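Long-range contacts in Sam-dependent methyltransferases (Streptomyces davawensis, PDB 4D7K), which catalyses the two successive S-adenosyl methionine-dependent methylations that turn 8-amino-8-demethyl-D-riboflavin into the antibiotic roseoflavin: residues A[73-78]-A[87-92]; A[115-120]-A[299-304]; A[179-184]-A[204-209]. All coordinates share one frame; numbering follows the deposited sequence.

Contact 1: A[73-78]-A[87-92]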
# COMPACT_ATOMS: atom_id res chain seq x y z
N ALA A 73 -10.89 -5.27 -7.19
CA ALA A 73 -10.10 -4.04 -7.23
C ALA A 73 -10.24 -3.31 -8.56
O ALA A 73 -9.55 -2.32 -8.80
CB ALA A 73 -8.64 -4.35 -6.96
N ASP A 74 -11.13 -3.81 -9.42
CA ASP A 74 -11.44 -3.20 -10.72
C ASP A 74 -10.29 -3.23 -11.72
O ASP A 74 -10.17 -2.34 -12.56
CB ASP A 74 -11.91 -1.75 -10.55
CG ASP A 74 -13.34 -1.64 -10.08
OD1 ASP A 74 -14.25 -1.67 -10.93
OD2 ASP A 74 -13.56 -1.53 -8.85
N ALA A 75 -9.44 -4.26 -11.64
CA ALA A 75 -8.38 -4.45 -12.63
C ALA A 75 -8.83 -5.42 -13.73
O ALA A 75 -8.49 -5.25 -14.90
CB ALA A 75 -7.12 -4.94 -11.96
N LEU A 76 -9.60 -6.43 -13.33
CA LEU A 76 -10.20 -7.37 -14.28
C LEU A 76 -11.72 -7.32 -14.15
O LEU A 76 -12.26 -6.62 -13.29
CB LEU A 76 -9.70 -8.79 -14.04
CG LEU A 76 -8.20 -9.12 -14.00
CD1 LEU A 76 -8.01 -10.58 -13.65
CD2 LEU A 76 -7.53 -8.83 -15.33
N ARG A 77 -12.41 -8.08 -15.00
CA ARG A 77 -13.86 -8.27 -14.90
C ARG A 77 -14.19 -9.76 -14.87
O ARG A 77 -13.64 -10.53 -15.64
CB ARG A 77 -14.60 -7.62 -16.07
CG ARG A 77 -14.69 -6.12 -16.02
CD ARG A 77 -15.70 -5.62 -17.04
NE ARG A 77 -15.35 -6.00 -18.41
CZ ARG A 77 -14.73 -5.19 -19.26
NH1 ARG A 77 -14.40 -3.96 -18.89
NH2 ARG A 77 -14.44 -5.61 -20.49
N GLU A 78 -15.08 -10.15 -13.97
CA GLU A 78 -15.58 -11.52 -13.98
C GLU A 78 -16.54 -11.69 -15.15
O GLU A 78 -17.33 -10.79 -15.44
CB GLU A 78 -16.26 -11.86 -12.66
CG GLU A 78 -15.32 -11.96 -11.48
CD GLU A 78 -15.99 -12.51 -10.25
OE1 GLU A 78 -16.27 -13.73 -10.22
OE2 GLU A 78 -16.23 -11.73 -9.30
N ALA A 87 -10.37 -5.19 -17.40
CA ALA A 87 -10.98 -3.90 -17.10
C ALA A 87 -9.97 -2.82 -17.50
O ALA A 87 -8.80 -3.14 -17.70
CB ALA A 87 -11.37 -3.80 -15.62
N PRO A 88 -10.40 -1.55 -17.62
CA PRO A 88 -9.47 -0.49 -18.02
C PRO A 88 -8.15 -0.42 -17.23
O PRO A 88 -7.10 -0.20 -17.83
CB PRO A 88 -10.29 0.79 -17.81
CG PRO A 88 -11.70 0.35 -18.07
CD PRO A 88 -11.79 -1.06 -17.53
N MET A 89 -8.20 -0.60 -15.91
CA MET A 89 -7.00 -0.47 -15.10
C MET A 89 -6.01 -1.61 -15.37
O MET A 89 -4.79 -1.40 -15.39
CB MET A 89 -7.37 -0.41 -13.61
CG MET A 89 -6.29 0.17 -12.72
SD MET A 89 -6.82 0.43 -11.01
CE MET A 89 -6.89 -1.27 -10.43
N GLY A 90 -6.53 -2.82 -15.57
CA GLY A 90 -5.69 -3.96 -15.90
C GLY A 90 -5.03 -3.81 -17.26
O GLY A 90 -3.92 -4.31 -17.49
N ASP A 91 -5.71 -3.12 -18.17
CA ASP A 91 -5.20 -2.88 -19.51
C ASP A 91 -3.88 -2.10 -19.46
O ASP A 91 -2.97 -2.35 -20.26
CB ASP A 91 -6.24 -2.11 -20.34
CG ASP A 91 -5.95 -2.17 -21.84
OD1 ASP A 91 -5.57 -3.25 -22.34
OD2 ASP A 91 -6.12 -1.13 -22.51
N LEU A 92 -3.76 -1.18 -18.52
CA LEU A 92 -2.56 -0.37 -18.37
C LEU A 92 -1.39 -1.15 -17.77
O LEU A 92 -0.27 -0.66 -17.70
CB LEU A 92 -2.84 0.86 -17.51
CG LEU A 92 -3.87 1.85 -18.04
CD1 LEU A 92 -4.12 2.96 -17.02
CD2 LEU A 92 -3.43 2.42 -19.38
O HOH W 1 -10.58 -0.32 -14.36
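Ala-75 and Ala-87 are joined by a backbone hydrogen bond, Ala-87 N to Ala-75 O at 3.1 Å. The same oxygen also faces the short, weakly bonded helix 88-91: Gly-90 CA makes a CA-H...O contact of 3.2 Å with Ala-75 O. Glycine suits this place because no CB comes between the two. A water gives a second, indirect link, donating to Asp-74 O at 2.7 Å and accepting from Met-89 N at 2.9 Å, and so serves an amide in the first turn of that helix.

Side-chain carbons make the van der Waals contacts, several of them against carbonyl oxygens. CB of Ala-87 points at the turn, 3.6 Å from Asp-74 O. Met-89 sets CG anti to its backbone N (chi1 -160°) and bends at its last torsion; the CE methyl thereby arrives 3.3 Å from Ala-73 O and 4.0 Å from Ala-75 CB. Arg-77 lies beside Ala-87, its CG 4.1 Å from Ala-87 CB; the Arg-77 side chain crosses Pro-88 at about a right angle, and its guanidinium forms a salt bridge with Glu-85.

Asp-74, with positive phi, is the C-prime residue of the Schellman motif that ends helix 60-72, and from there the chain enters strand 76-79. This strand pairs with strand 83-86, a succession consistent with the winged-helix form of these dimerisation domains. Leu-76 turns its side chain from the contact to Leu-67 and Ala-70 of helix 60-72, and Leu-30 of helix 13-35 packs on both Ala-75 and Met-89.

Contact 2: A[115-120]-A[299-304]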
# COMPACT_ATOMS: atom_id res chain seq x y z
N ALA A 115 11.67 -4.92 0.66
CA ALA A 115 12.46 -5.12 1.87
C ALA A 115 13.20 -3.84 2.29
O ALA A 115 13.49 -3.65 3.47
CB ALA A 115 13.45 -6.24 1.67
N ALA A 116 13.48 -2.98 1.32
CA ALA A 116 14.14 -1.71 1.60
C ALA A 116 13.19 -0.74 2.30
O ALA A 116 13.56 -0.11 3.29
CB ALA A 116 14.67 -1.10 0.31
N TYR A 117 11.97 -0.63 1.78
CA TYR A 117 10.96 0.21 2.41
C TYR A 117 10.61 -0.28 3.82
O TYR A 117 10.15 0.48 4.66
CB TYR A 117 9.70 0.29 1.53
CG TYR A 117 9.88 1.20 0.33
CD1 TYR A 117 10.58 0.77 -0.79
CD2 TYR A 117 9.39 2.49 0.34
CE1 TYR A 117 10.77 1.60 -1.87
CE2 TYR A 117 9.57 3.33 -0.73
CZ TYR A 117 10.26 2.88 -1.84
OH TYR A 117 10.44 3.72 -2.92
N GLY A 118 10.85 -1.57 4.07
CA GLY A 118 10.65 -2.13 5.39
C GLY A 118 11.74 -1.69 6.37
O GLY A 118 11.47 -1.48 7.55
N ASP A 119 12.96 -1.55 5.86
CA ASP A 119 14.11 -1.15 6.68
C ASP A 119 14.20 0.36 6.86
O ASP A 119 15.27 0.90 7.16
CB ASP A 119 15.41 -1.67 6.06
CG ASP A 119 16.05 -2.77 6.87
OD1 ASP A 119 15.77 -2.84 8.09
OD2 ASP A 119 16.83 -3.55 6.30
N LEU A 120 13.07 1.04 6.69
CA LEU A 120 13.01 2.49 6.79
C LEU A 120 13.39 2.98 8.19
O LEU A 120 13.96 4.06 8.35
CB LEU A 120 11.61 2.98 6.42
CG LEU A 120 11.32 4.47 6.49
CD1 LEU A 120 12.21 5.22 5.52
CD2 LEU A 120 9.85 4.74 6.21
N ASP A 299 9.45 12.03 -0.95
CA ASP A 299 10.85 12.10 -0.52
C ASP A 299 11.25 10.80 0.17
O ASP A 299 12.43 10.53 0.37
CB ASP A 299 11.10 13.29 0.40
CG ASP A 299 12.59 13.54 0.65
OD1 ASP A 299 13.40 13.23 -0.25
OD2 ASP A 299 12.95 14.05 1.73
N LEU A 300 10.25 10.01 0.55
CA LEU A 300 10.45 8.67 1.10
C LEU A 300 11.29 7.81 0.16
O LEU A 300 12.20 7.10 0.60
CB LEU A 300 9.11 7.99 1.36
CG LEU A 300 9.20 6.70 2.16
CD1 LEU A 300 9.36 7.04 3.62
CD2 LEU A 300 8.00 5.81 1.92
N ASP A 301 10.96 7.87 -1.13
CA ASP A 301 11.69 7.14 -2.16
C ASP A 301 13.18 7.46 -2.14
O ASP A 301 14.02 6.56 -2.21
CB ASP A 301 11.12 7.46 -3.54
CG ASP A 301 9.73 6.88 -3.75
OD1 ASP A 301 9.39 5.87 -3.10
OD2 ASP A 301 8.98 7.43 -4.58
N MET A 302 13.50 8.74 -2.03
CA MET A 302 14.88 9.20 -1.95
C MET A 302 15.55 8.65 -0.71
O MET A 302 16.71 8.27 -0.73
CB MET A 302 14.94 10.72 -1.95
CG MET A 302 14.20 11.36 -3.11
SD MET A 302 15.24 11.50 -4.56
CE MET A 302 16.40 12.74 -3.98
N LEU A 303 14.80 8.60 0.39
CA LEU A 303 15.31 8.14 1.67
C LEU A 303 15.60 6.64 1.66
O LEU A 303 16.56 6.18 2.26
CB LEU A 303 14.32 8.49 2.78
CG LEU A 303 14.84 8.69 4.20
CD1 LEU A 303 13.88 9.59 4.95
CD2 LEU A 303 14.98 7.37 4.91
N VAL A 304 14.74 5.90 0.97
CA VAL A 304 14.85 4.44 0.94
C VAL A 304 15.87 3.96 -0.09
O VAL A 304 16.67 3.07 0.19
CB VAL A 304 13.47 3.80 0.63
CG1 VAL A 304 13.62 2.32 0.34
CG2 VAL A 304 12.50 4.04 1.79
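Asp-301 OD1 is gripped twice: the hydroxyl of Tyr-117 donates to it, and Lys-25 of the second subunit forms a salt bridge with it. The modelled separation of Tyr-117 OH and Asp-301 OD1, 2.4 Å, is very short, and its exact value is doubtful. The oxygen lies at the edge of the phenol, near the ring plane, while the carboxylate is turned 80° from the ring. Tyr-117 holds CG anti to its carbonyl carbon (chi1 -76°), and its length carries OH across.

The same ring is also an apolar surface. Val-304 lays its CG1 methyl over one face in a CH-pi contact, 3.7 Å from the ring centroid and 17° off the normal. That methyl touches Ala-116 CB at 3.6 Å, and alanine's small side chain suits this close approach. Leu-300 reaches the ring's edge, its CD2 3.9 Å from Tyr-117 CD2.

Leu-120 meets Leu-300 and Leu-303 with its two branches. CD2 presses on Leu-300 CD1 at 3.5 Å, a tight fit, and CD1 meets Leu-303 CD2 at 3.6 Å; in each case the side chains cross at about a right angle. Leu-66 and Val-29 of the second subunit pack on Leu-120 and Leu-300 respectively, and the ring of its Phe-28 meets Tyr-117.

Chemically, an otherwise apolar interface, where helix 111-118 and the start of helix 120-126 pack on helix 293-305, contains one buried phenol, whose hydroxyl is satisfied by a carboxylate. The lysine from the partner subunit would be expected to stabilise the negative charge of Asp-301, at a polar point where the two subunits meet.

Contact 3: A[179-184]-A[204-209]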
# COMPACT_ATOMS: atom_id res chain seq x y z
N PHE A 179 11.17 30.90 -24.96
CA PHE A 179 12.54 30.52 -25.32
C PHE A 179 12.54 29.84 -26.68
O PHE A 179 11.54 29.23 -27.08
CB PHE A 179 13.15 29.61 -24.25
CG PHE A 179 13.18 30.22 -22.88
CD1 PHE A 179 14.11 31.20 -22.57
CD2 PHE A 179 12.27 29.83 -21.91
CE1 PHE A 179 14.14 31.77 -21.31
CE2 PHE A 179 12.29 30.39 -20.66
CZ PHE A 179 13.23 31.36 -20.35
N THR A 180 13.65 29.93 -27.39
CA THR A 180 13.72 29.42 -28.76
C THR A 180 14.78 28.35 -28.96
O THR A 180 14.82 27.70 -30.01
CB THR A 180 13.99 30.55 -29.76
OG1 THR A 180 14.25 29.99 -31.05
CG2 THR A 180 15.20 31.37 -29.33
N ARG A 181 15.63 28.15 -27.96
CA ARG A 181 16.65 27.12 -28.05
C ARG A 181 16.90 26.46 -26.69
O ARG A 181 17.42 27.08 -25.76
CB ARG A 181 17.96 27.70 -28.60
CG ARG A 181 18.95 26.63 -29.02
CD ARG A 181 20.21 27.22 -29.61
NE ARG A 181 21.17 26.17 -29.95
CZ ARG A 181 22.45 26.39 -30.23
NH1 ARG A 181 22.93 27.63 -30.22
NH2 ARG A 181 23.25 25.37 -30.51
N PHE A 182 16.53 25.19 -26.60
CA PHE A 182 16.61 24.46 -25.34
C PHE A 182 17.84 23.57 -25.27
O PHE A 182 18.26 22.99 -26.27
CB PHE A 182 15.35 23.63 -25.15
CG PHE A 182 14.08 24.44 -25.14
CD1 PHE A 182 13.41 24.72 -26.32
CD2 PHE A 182 13.57 24.93 -23.95
CE1 PHE A 182 12.25 25.47 -26.31
CE2 PHE A 182 12.41 25.68 -23.93
CZ PHE A 182 11.75 25.95 -25.12
N ALA A 183 18.41 23.46 -24.08
CA ALA A 183 19.56 22.59 -23.85
C ALA A 183 19.27 21.67 -22.67
O ALA A 183 19.44 22.05 -21.51
CB ALA A 183 20.81 23.41 -23.60
N ASP A 184 18.82 20.46 -22.98
CA ASP A 184 18.48 19.49 -21.95
C ASP A 184 19.72 18.73 -21.49
O ASP A 184 20.17 17.79 -22.15
CB ASP A 184 17.42 18.51 -22.45
CG ASP A 184 16.61 17.89 -21.33
OD1 ASP A 184 17.13 17.80 -20.19
OD2 ASP A 184 15.46 17.49 -21.57
N THR A 204 14.01 24.80 -31.37
CA THR A 204 14.91 23.66 -31.51
C THR A 204 15.46 23.26 -30.15
O THR A 204 15.15 23.90 -29.14
CB THR A 204 16.07 23.95 -32.47
OG1 THR A 204 16.86 25.03 -31.94
CG2 THR A 204 15.54 24.34 -33.84
N GLY A 205 16.27 22.21 -30.12
CA GLY A 205 16.81 21.71 -28.87
C GLY A 205 18.16 21.03 -29.00
O GLY A 205 18.57 20.64 -30.10
N VAL A 206 18.85 20.89 -27.88
CA VAL A 206 20.11 20.16 -27.83
C VAL A 206 20.06 19.15 -26.69
O VAL A 206 19.93 19.53 -25.53
CB VAL A 206 21.32 21.10 -27.64
CG1 VAL A 206 22.61 20.29 -27.59
CG2 VAL A 206 21.38 22.13 -28.75
N LEU A 207 20.16 17.87 -27.03
CA LEU A 207 20.14 16.81 -26.03
C LEU A 207 21.55 16.41 -25.61
O LEU A 207 22.32 15.90 -26.42
CB LEU A 207 19.39 15.60 -26.56
CG LEU A 207 19.37 14.38 -25.64
CD1 LEU A 207 18.79 14.76 -24.30
CD2 LEU A 207 18.56 13.25 -26.28
N VAL A 208 21.87 16.65 -24.34
CA VAL A 208 23.20 16.33 -23.81
C VAL A 208 23.13 15.18 -22.81
O VAL A 208 22.52 15.31 -21.75
CB VAL A 208 23.83 17.55 -23.13
CG1 VAL A 208 25.14 17.16 -22.46
CG2 VAL A 208 24.05 18.66 -24.14
N ASP A 209 23.77 14.06 -23.14
CA ASP A 209 23.80 12.91 -22.24
C ASP A 209 24.92 11.94 -22.60
O ASP A 209 25.58 12.08 -23.63
CB ASP A 209 22.44 12.19 -22.26
CG ASP A 209 22.18 11.40 -20.99
OD1 ASP A 209 23.06 10.62 -20.58
OD2 ASP A 209 21.09 11.57 -20.39
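Arg-181 to Asp-184 pair in parallel with Thr-204 to Leu-207, the short strand axes 4.6 Å apart at their closest and only 13° from parallel. Hydrogen bonds alternate between the strands: Phe-182 N donates to Thr-204 O, Val-206 N returns to Phe-182 O at 2.7 Å, and the alternation goes on through Asp-184 N to Val-206 O and Val-208 N to Asp-184 O. Between them Gly-205 CA lies 3.2 Å from Phe-182 O in a CA-H...O contact.

Phe-182 keeps CG beside its backbone N (chi1 -59°), which brings the ring edge to its neighbour: CD1 is 3.4 Å from Thr-204 O, near the ring plane. On this face Gly-205 leaves the sheet bare of a side chain next to the bulky phenylalanine, and Leu-193 and Val-196 of helix 191-199 pack on the ring. That helix connects the two strands, making a beta-alpha-beta crossover of the Rossmann-like class I methyltransferase fold; strand 181-185 lies inside the seven-stranded sheet, between 204-209 and 247-251.

The other face carries Arg-181, Ala-183, Thr-204 and Val-206. Arg-181, extended from CG to NE, projects from this face, NH2 coming within 4.1 Å of Val-206 CG2 while NH1 makes a weak hydrogen bond to Thr-243 O; branched valine suits an extended strand. At the strand's C-terminal end Asp-209, predicted to bind S-adenosyl methionine, accepts a hydrogen bond from Gly-188 N through OD2, and Val-208 approaches Phe-237, another residue predicted to bind it.

How the contacts relate
Contacts 1 and 2 both lie at the dimer interface, their centres 29 Å apart, whereas contact 3 is touched by no other chain of the assembly. The subunits interlock reciprocally: Glu-78 of contact 1 forms a salt bridge with Lys-296 of the partner, on the helix that carries 299-304, and helices 13-35 and 60-72, which flank contact 1, supply the partner residues that meet contact 2. Contact 3 is nested in the chain between the segments of contact 2, yet its nearest atoms are about 17 Å away. It alone includes a predicted cofactor residue, Asp-209; its centre is 40 Å from that of contact 1, across the chain's centre.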